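Local coordinates for glucuronoarabinoxylan endo-1,4-beta-xylanase (Clostridium papyrosolvens, PDB 4FMV), which probably hydrolyses internal beta-1,4 linkages of xylan as a family 30 glycoside hydrolase, this chain being the catalytic module of a longer protein, at residues V323-N328 with I381-G386; E249-M254 with Y312-T317; T12-R17 with Y298-A303. All coordinates share one frame; numbering follows the deposited sequence.

Overall arrangement
The three contacts are linked through neighbouring strands of the beta domain that flanks the (beta/alpha)8 barrel, and two of them reach the barrel itself. Contacts 1 and 2 are buried, their centres about 9 Å apart, and are joined by the pairing of strand 321-328 with strand 311-318. Contact 1 is a strand pairing with mainly apolar side chains and a threonine on each face. Contact 2 sets a barrel helix against the sheet, through aromatic rings, a sulfur and a water, with no direct hydrogen bond across it. Contact 3 is only partly buried: strand 299-303, neighbour of strand 311-318, pairs with strand 11-22, and a buried arginine with its amide partner gives way to charged side chains near the solvent.

Contact 1 (V323-N328 with I381-G386); sequences VIVAIN and ITTFVG
Phe-384, which loses the most surface here, turns the edge of its ring to strand 323-328. Ala-326 CB lies at that edge, 4.1 Å from Phe-384 CE1, and Ile-324 O sits near the ring plane, 3.6 Å from Phe-384 CD1. With CG anti to its carbonyl carbon (chi1 -55°), the ring swings back along its own strand, where the methyl CG2 of Thr-382 covers one face toward the rim. The backbones of Phe-384 and Ile-324 form an antiparallel hydrogen-bonded pair; the bond from Phe-384 N to Ile-324 O is short (2.7 Å) and nearly straight at 169°. Ala-326 and Thr-382 form a second such pair, beside which a water joins Ala-326 O to Thr-382 OG1. This side of the sheet faces the interior of the beta-sandwich that accompanies the barrel in family 30 enzymes: Phe-384 meets the rings of Phe-338 and Phe-372 there. On the reverse face Ile-381 takes over. CG1 of Ile-381, anti to the backbone N (chi1 173°), lies 3.9 Å from Ile-327 CG1 and brings CD1 to 3.7 Å from Val-325 CG1. The two isoleucine side chains run alongside each other in one direction, and both touch Ser-247 of helix 240-255. Farther along, Val-323 CG1 reaches Thr-383 CG2 at 3.7 Å, the two side chains slanting across each other. Thr-383 uses its other branch differently: OG1 rests 3.7 Å from Val-325 CG2 and is hydrogen-bonded to Gln-289 O.

Contact 2 (E249-M254 with Y312-T317); sequences EIHDSM and YVSAYT
His-251 and Tyr-312 supply the aromatic part of the contact. The methylene CB of Tyr-312 stands over the centre of one imidazole face, 3.7 Å from the His-251 ring centroid and only 11° off the ring normal, a CH-pi contact. Beyond it the tyrosine ring turns its edge toward that face in an edge-to-face pair whose planes are inclined at 62°. The torsion of His-251, with CG anti to the backbone N (chi1 164°), carries the imidazole from the helix across to the strand, where CE1 comes to 3.4 Å from Val-313 N. Ile-327 of the adjoining strand also touches His-251. Polar contact across the interface runs through one water, which lies in the plane of the imidazole at its edge, 2.9 Å from His-251 ND1 and 2.6 Å from Ser-314 OG. The same serine hydroxyl is hydrogen-bonded along its own strand to Tyr-316 OH at 2.7 Å, giving a polar chain of imidazole, water and two hydroxyls within a buried interface. Packing of Met-254 on Tyr-316 completes the contact one helical turn further on. Met-254 bends at chi2 and chi3 and crosses Tyr-316 at about a right angle. Its CG meets the hydroxyl, 3.4 Å from Tyr-316 OH, and SD lies obliquely beside the phenol ring, 4.1 Å from Tyr-316 CE2, in a Met-aromatic contact. This helix-on-sheet packing joins the two domains of the family 30 fold: a helix of the (beta/alpha)8 barrel, lying between barrel strands 227-232 and 261-266, packs against the sheet of the side-associated beta domain.

Contact 3 (T12-R17 with Y298-A303); sequences TKQEIR and YKRVDA
Arg-300 and Gln-14 join backbone to backbone and side chain to side chain at a beta bulge, where the antiparallel register of strands 12-15 and 299-303 slips by one residue. The bulge lies where strand 11-22, which starts beside the beta domain, runs on into the (beta/alpha)8 barrel, while strand 299-303 follows the last barrel helix, 282-291, into that domain. Packing is tight on the buried side. The backbone of Arg-300 bonds two successive residues, as befits the slip: Arg-300 O accepts from Lys-13 N at 2.7 Å and Arg-300 N donates to Gln-14 O at 2.9 Å. Arg-300 NE donates to Gln-14 OE1 at 2.8 Å. The amide oxygen approaches in the guanidinium plane, although the amide itself is turned 59° from it; a bend at chi3 of the arginine (78°) puts NE in position. CG of Lys-13 lies over one guanidinium face toward its rim, 3.4 Å from Arg-300 NH2, before the chain goes on toward solvent. Second-shell bonds hold the pair: Gln-14 NE2 donates to the carbonyls of Met-254 and Met-259, and Arg-300 NH2 is bonded to Asn-258 OD1. At the inner end Ile-16 N gives a nearly straight bond (174°) to Tyr-298 O at 2.7 Å, and the isoleucine side chain continues onto Met-254 of the barrel helix. Toward solvent the fit slackens into long chains and weak charge pairing. Lys-13 NZ and Asp-302 OD2 form a long salt bridge, the oxygen being already hydrogen-bonded to Ser-11 OG. Glu-15 and Lys-299, whose chains form this open side with Lys-13, share a non-hydrogen-bonded pair. Lys-299 CD lies 4.0 Å from Thr-12 CB, while Thr-12 CG2 reaches back to CG1 of the buried Val-301 at 3.8 Å.

Contact 1 (V323-N328 with I381-G386)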
# COMPACT_ATOMS: atom_id res chain seq x y z
N VAL A 323 -16.52 -8.65 6.25
CA VAL A 323 -15.92 -8.88 4.94
C VAL A 323 -15.01 -10.11 4.98
O VAL A 323 -14.13 -10.21 5.85
CB VAL A 323 -15.10 -7.66 4.48
CG1 VAL A 323 -14.53 -7.91 3.10
CG2 VAL A 323 -15.97 -6.38 4.47
N ILE A 324 -15.22 -11.03 4.03
CA ILE A 324 -14.40 -12.23 3.86
C ILE A 324 -13.88 -12.24 2.43
O ILE A 324 -14.66 -12.14 1.47
CB ILE A 324 -15.21 -13.53 4.08
CG1 ILE A 324 -15.76 -13.58 5.50
CG2 ILE A 324 -14.35 -14.77 3.78
CD1 ILE A 324 -16.93 -14.55 5.67
N VAL A 325 -12.56 -12.34 2.29
CA VAL A 325 -11.91 -12.44 0.99
C VAL A 325 -11.34 -13.84 0.87
O VAL A 325 -10.47 -14.25 1.67
CB VAL A 325 -10.79 -11.38 0.84
CG1 VAL A 325 -10.04 -11.55 -0.49
CG2 VAL A 325 -11.37 -9.97 0.98
N ALA A 326 -11.85 -14.57 -0.11
CA ALA A 326 -11.46 -15.97 -0.31
C ALA A 326 -10.90 -16.18 -1.70
O ALA A 326 -11.58 -15.92 -2.70
CB ALA A 326 -12.64 -16.89 -0.04
N ILE A 327 -9.66 -16.64 -1.77
CA ILE A 327 -8.95 -16.84 -3.02
C ILE A 327 -8.82 -18.33 -3.30
O ILE A 327 -8.42 -19.07 -2.43
CB ILE A 327 -7.53 -16.24 -2.94
CG1 ILE A 327 -7.59 -14.74 -2.63
CG2 ILE A 327 -6.76 -16.50 -4.25
CD1 ILE A 327 -6.33 -14.17 -2.00
N ASN A 328 -9.22 -18.77 -4.50
CA ASN A 328 -8.98 -20.16 -4.89
C ASN A 328 -8.01 -20.21 -6.07
O ASN A 328 -8.40 -19.91 -7.20
CB ASN A 328 -10.31 -20.84 -5.27
CG ASN A 328 -10.12 -22.22 -5.87
OD1 ASN A 328 -9.09 -22.86 -5.69
ND2 ASN A 328 -11.15 -22.69 -6.59
N ILE A 381 -10.68 -14.77 -7.07
CA ILE A 381 -10.75 -14.12 -5.78
C ILE A 381 -12.19 -13.64 -5.61
O ILE A 381 -12.79 -13.06 -6.53
CB ILE A 381 -9.75 -12.94 -5.64
CG1 ILE A 381 -9.98 -12.16 -4.33
CG2 ILE A 381 -9.80 -12.03 -6.86
CD1 ILE A 381 -8.85 -11.16 -3.98
N THR A 382 -12.75 -13.94 -4.44
CA THR A 382 -14.12 -13.57 -4.14
C THR A 382 -14.14 -12.80 -2.83
O THR A 382 -13.49 -13.19 -1.85
CB THR A 382 -15.02 -14.80 -3.96
OG1 THR A 382 -15.11 -15.53 -5.19
CG2 THR A 382 -16.42 -14.38 -3.51
N THR A 383 -14.91 -11.71 -2.82
CA THR A 383 -15.13 -10.97 -1.58
C THR A 383 -16.60 -11.11 -1.22
O THR A 383 -17.49 -10.84 -2.04
CB THR A 383 -14.75 -9.50 -1.73
OG1 THR A 383 -13.36 -9.40 -2.08
CG2 THR A 383 -15.00 -8.75 -0.44
N PHE A 384 -16.87 -11.58 0.00
CA PHE A 384 -18.23 -11.65 0.52
C PHE A 384 -18.44 -10.52 1.52
O PHE A 384 -17.60 -10.29 2.39
CB PHE A 384 -18.47 -12.98 1.24
CG PHE A 384 -18.17 -14.20 0.41
CD1 PHE A 384 -16.90 -14.75 0.40
CD2 PHE A 384 -19.17 -14.80 -0.34
CE1 PHE A 384 -16.61 -15.87 -0.37
CE2 PHE A 384 -18.90 -15.92 -1.11
CZ PHE A 384 -17.61 -16.46 -1.12
N VAL A 385 -19.56 -9.83 1.41
CA VAL A 385 -19.88 -8.74 2.31
C VAL A 385 -21.27 -8.93 2.91
O VAL A 385 -22.22 -9.25 2.19
CB VAL A 385 -19.82 -7.40 1.58
CG1 VAL A 385 -20.12 -6.24 2.53
CG2 VAL A 385 -18.44 -7.24 0.92
N GLY A 386 -21.40 -8.73 4.22
CA GLY A 386 -22.69 -8.86 4.87
C GLY A 386 -22.85 -7.90 6.04
O GLY A 386 -21.87 -7.32 6.52
O HOH W 1 -13.03 -17.35 -5.12

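Contact 2 (E249-M254 with Y312-T317)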
# COMPACT_ATOMS: atom_id res chain seq x y z
N GLU A 249 -0.53 -12.51 -2.85
CA GLU A 249 0.38 -11.61 -2.14
C GLU A 249 -0.34 -10.58 -1.25
O GLU A 249 0.12 -10.28 -0.13
CB GLU A 249 1.30 -10.89 -3.11
CG GLU A 249 2.32 -10.02 -2.40
CD GLU A 249 3.34 -9.49 -3.36
OE1 GLU A 249 4.19 -10.27 -3.83
OE2 GLU A 249 3.28 -8.30 -3.67
N ILE A 250 -1.45 -10.04 -1.71
CA ILE A 250 -2.17 -9.11 -0.85
C ILE A 250 -2.68 -9.84 0.39
O ILE A 250 -2.57 -9.34 1.51
CB ILE A 250 -3.33 -8.38 -1.58
CG1 ILE A 250 -2.79 -7.64 -2.81
CG2 ILE A 250 -4.01 -7.41 -0.63
CD1 ILE A 250 -3.91 -7.09 -3.75
N HIS A 251 -3.21 -11.04 0.19
CA HIS A 251 -3.59 -11.91 1.31
C HIS A 251 -2.42 -12.09 2.27
O HIS A 251 -2.57 -11.92 3.48
CB HIS A 251 -4.07 -13.27 0.78
CG HIS A 251 -4.12 -14.34 1.82
ND1 HIS A 251 -5.29 -14.71 2.45
CD2 HIS A 251 -3.15 -15.13 2.33
CE1 HIS A 251 -5.03 -15.69 3.30
NE2 HIS A 251 -3.74 -15.96 3.26
N ASP A 252 -1.24 -12.40 1.73
CA ASP A 252 -0.06 -12.67 2.57
C ASP A 252 0.37 -11.40 3.32
O ASP A 252 0.78 -11.46 4.48
CB ASP A 252 1.10 -13.22 1.72
CG ASP A 252 0.90 -14.70 1.30
OD1 ASP A 252 0.29 -15.47 2.06
OD2 ASP A 252 1.37 -15.10 0.21
N SER A 253 0.27 -10.25 2.67
CA SER A 253 0.62 -8.98 3.32
C SER A 253 -0.32 -8.70 4.50
O SER A 253 0.10 -8.12 5.50
CB SER A 253 0.55 -7.81 2.33
OG SER A 253 -0.80 -7.44 2.07
N MET A 254 -1.59 -9.09 4.37
CA MET A 254 -2.58 -8.92 5.42
C MET A 254 -2.42 -9.95 6.54
O MET A 254 -2.48 -9.60 7.71
CB MET A 254 -4.00 -9.03 4.84
CG MET A 254 -4.41 -7.87 3.93
SD MET A 254 -4.58 -6.30 4.81
CE MET A 254 -3.22 -5.31 4.20
N TYR A 312 -7.12 -19.59 0.16
CA TYR A 312 -6.56 -18.62 1.10
C TYR A 312 -7.66 -17.66 1.53
O TYR A 312 -8.36 -17.11 0.69
CB TYR A 312 -5.40 -17.88 0.43
CG TYR A 312 -4.34 -18.85 -0.04
CD1 TYR A 312 -3.41 -19.37 0.87
CD2 TYR A 312 -4.29 -19.28 -1.36
CE1 TYR A 312 -2.46 -20.27 0.46
CE2 TYR A 312 -3.33 -20.17 -1.78
CZ TYR A 312 -2.42 -20.67 -0.86
OH TYR A 312 -1.47 -21.58 -1.25
N VAL A 313 -7.83 -17.49 2.84
CA VAL A 313 -8.95 -16.70 3.32
C VAL A 313 -8.53 -15.70 4.38
O VAL A 313 -7.75 -16.03 5.27
CB VAL A 313 -10.09 -17.61 3.89
CG1 VAL A 313 -11.21 -16.77 4.51
CG2 VAL A 313 -10.64 -18.51 2.79
N SER A 314 -9.03 -14.47 4.29
CA SER A 314 -8.87 -13.49 5.37
C SER A 314 -10.22 -12.86 5.63
O SER A 314 -11.12 -13.03 4.83
CB SER A 314 -7.81 -12.44 5.03
OG SER A 314 -8.04 -11.81 3.77
N ALA A 315 -10.36 -12.15 6.75
CA ALA A 315 -11.64 -11.57 7.12
C ALA A 315 -11.45 -10.25 7.88
O ALA A 315 -10.42 -10.03 8.49
CB ALA A 315 -12.46 -12.57 7.96
N TYR A 316 -12.44 -9.36 7.82
CA TYR A 316 -12.32 -8.00 8.35
C TYR A 316 -13.69 -7.54 8.86
O TYR A 316 -14.71 -8.04 8.41
CB TYR A 316 -11.84 -7.04 7.25
CG TYR A 316 -10.67 -7.59 6.48
CD1 TYR A 316 -10.85 -8.60 5.53
CD2 TYR A 316 -9.37 -7.13 6.72
CE1 TYR A 316 -9.77 -9.13 4.83
CE2 TYR A 316 -8.28 -7.67 6.03
CZ TYR A 316 -8.50 -8.67 5.09
OH TYR A 316 -7.46 -9.22 4.39
N THR A 317 -13.70 -6.59 9.80
CA THR A 317 -14.97 -6.01 10.26
C THR A 317 -14.84 -4.52 10.47
O THR A 317 -13.75 -3.99 10.70
CB THR A 317 -15.45 -6.58 11.63
OG1 THR A 317 -14.46 -6.35 12.63
CG2 THR A 317 -15.75 -8.06 11.54
O HOH W 2 -7.58 -13.12 1.59

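Contact 3 (T12-R17 with Y298-A303)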
# COMPACT_ATOMS: atom_id res chain seq x y z
N THR A 12 -9.72 -9.38 17.02
CA THR A 12 -9.21 -8.39 16.08
C THR A 12 -7.69 -8.37 16.00
O THR A 12 -6.98 -8.66 16.95
CB THR A 12 -9.77 -6.95 16.32
OG1 THR A 12 -9.53 -6.53 17.67
CG2 THR A 12 -11.27 -6.88 16.02
N LYS A 13 -7.22 -8.02 14.82
CA LYS A 13 -5.85 -8.08 14.35
C LYS A 13 -5.63 -6.64 13.95
O LYS A 13 -6.18 -5.76 14.61
CB LYS A 13 -5.68 -9.07 13.21
CG LYS A 13 -5.98 -10.48 13.65
CD LYS A 13 -5.28 -10.78 14.95
CE LYS A 13 -5.28 -12.26 15.26
NZ LYS A 13 -4.34 -12.56 16.39
N GLN A 14 -4.64 -6.37 13.09
CA GLN A 14 -4.30 -4.99 12.72
C GLN A 14 -5.46 -4.15 12.14
O GLN A 14 -6.41 -4.66 11.55
CB GLN A 14 -3.16 -4.99 11.69
CG GLN A 14 -3.61 -5.19 10.24
CD GLN A 14 -3.61 -6.66 9.78
OE1 GLN A 14 -3.86 -7.57 10.57
NE2 GLN A 14 -3.34 -6.88 8.51
N GLU A 15 -5.38 -2.84 12.36
CA GLU A 15 -6.33 -1.90 11.80
C GLU A 15 -5.99 -1.64 10.33
O GLU A 15 -4.82 -1.57 9.96
CB GLU A 15 -6.28 -0.58 12.56
CG GLU A 15 -7.26 0.46 12.05
CD GLU A 15 -7.24 1.72 12.90
OE1 GLU A 15 -6.46 1.77 13.88
OE2 GLU A 15 -8.00 2.67 12.59
N ILE A 16 -7.01 -1.53 9.50
CA ILE A 16 -6.78 -1.31 8.07
C ILE A 16 -6.71 0.18 7.77
O ILE A 16 -7.65 0.93 8.05
CB ILE A 16 -7.86 -1.97 7.21
CG1 ILE A 16 -7.92 -3.48 7.51
CG2 ILE A 16 -7.57 -1.74 5.74
CD1 ILE A 16 -6.59 -4.18 7.27
N ARG A 17 -5.57 0.63 7.24
CA ARG A 17 -5.43 2.00 6.80
C ARG A 17 -6.04 2.20 5.40
O ARG A 17 -6.68 3.22 5.13
CB ARG A 17 -3.97 2.45 6.83
CG ARG A 17 -3.72 3.91 6.40
CD ARG A 17 -4.52 4.89 7.25
NE ARG A 17 -4.43 4.50 8.65
CZ ARG A 17 -5.27 4.88 9.60
NH1 ARG A 17 -6.28 5.68 9.31
NH2 ARG A 17 -5.09 4.44 10.83
N TYR A 298 -11.51 -0.26 9.39
CA TYR A 298 -11.86 -1.66 9.60
C TYR A 298 -10.67 -2.34 10.27
O TYR A 298 -9.55 -1.82 10.27
CB TYR A 298 -12.14 -2.37 8.29
CG TYR A 298 -13.54 -2.17 7.71
CD1 TYR A 298 -14.18 -0.94 7.79
CD2 TYR A 298 -14.20 -3.21 7.10
CE1 TYR A 298 -15.44 -0.74 7.26
CE2 TYR A 298 -15.46 -3.04 6.57
CZ TYR A 298 -16.07 -1.81 6.64
OH TYR A 298 -17.33 -1.64 6.11
N LYS A 299 -10.92 -3.49 10.88
CA LYS A 299 -9.84 -4.27 11.43
C LYS A 299 -9.84 -5.66 10.81
O LYS A 299 -10.90 -6.22 10.54
CB LYS A 299 -9.99 -4.36 12.95
CG LYS A 299 -9.79 -3.03 13.63
CD LYS A 299 -10.04 -3.12 15.11
CE LYS A 299 -9.80 -1.77 15.78
NZ LYS A 299 -9.99 -1.88 17.25
N ARG A 300 -8.67 -6.24 10.59
CA ARG A 300 -8.66 -7.64 10.26
C ARG A 300 -9.10 -8.42 11.51
O ARG A 300 -8.87 -7.98 12.64
CB ARG A 300 -7.28 -8.08 9.80
CG ARG A 300 -7.24 -9.53 9.37
CD ARG A 300 -5.90 -9.88 8.78
NE ARG A 300 -4.88 -10.09 9.81
CZ ARG A 300 -4.60 -11.27 10.35
NH1 ARG A 300 -5.29 -12.34 9.98
NH2 ARG A 300 -3.66 -11.37 11.27
N VAL A 301 -9.77 -9.54 11.30
CA VAL A 301 -10.12 -10.43 12.40
C VAL A 301 -9.64 -11.84 12.08
O VAL A 301 -9.33 -12.14 10.92
CB VAL A 301 -11.63 -10.45 12.66
CG1 VAL A 301 -12.12 -9.04 13.01
CG2 VAL A 301 -12.38 -10.98 11.44
N ASP A 302 -9.57 -12.69 13.10
CA ASP A 302 -9.12 -14.07 12.94
C ASP A 302 -10.04 -14.87 12.05
O ASP A 302 -11.24 -14.91 12.27
CB ASP A 302 -9.04 -14.78 14.29
CG ASP A 302 -7.71 -14.62 14.94
OD1 ASP A 302 -6.70 -14.67 14.21
OD2 ASP A 302 -7.67 -14.44 16.18
N ALA A 303 -9.45 -15.54 11.06
CA ALA A 303 -10.19 -16.45 10.20
C ALA A 303 -9.27 -17.59 9.79
O ALA A 303 -8.06 -17.38 9.57
CB ALA A 303 -10.73 -15.73 8.97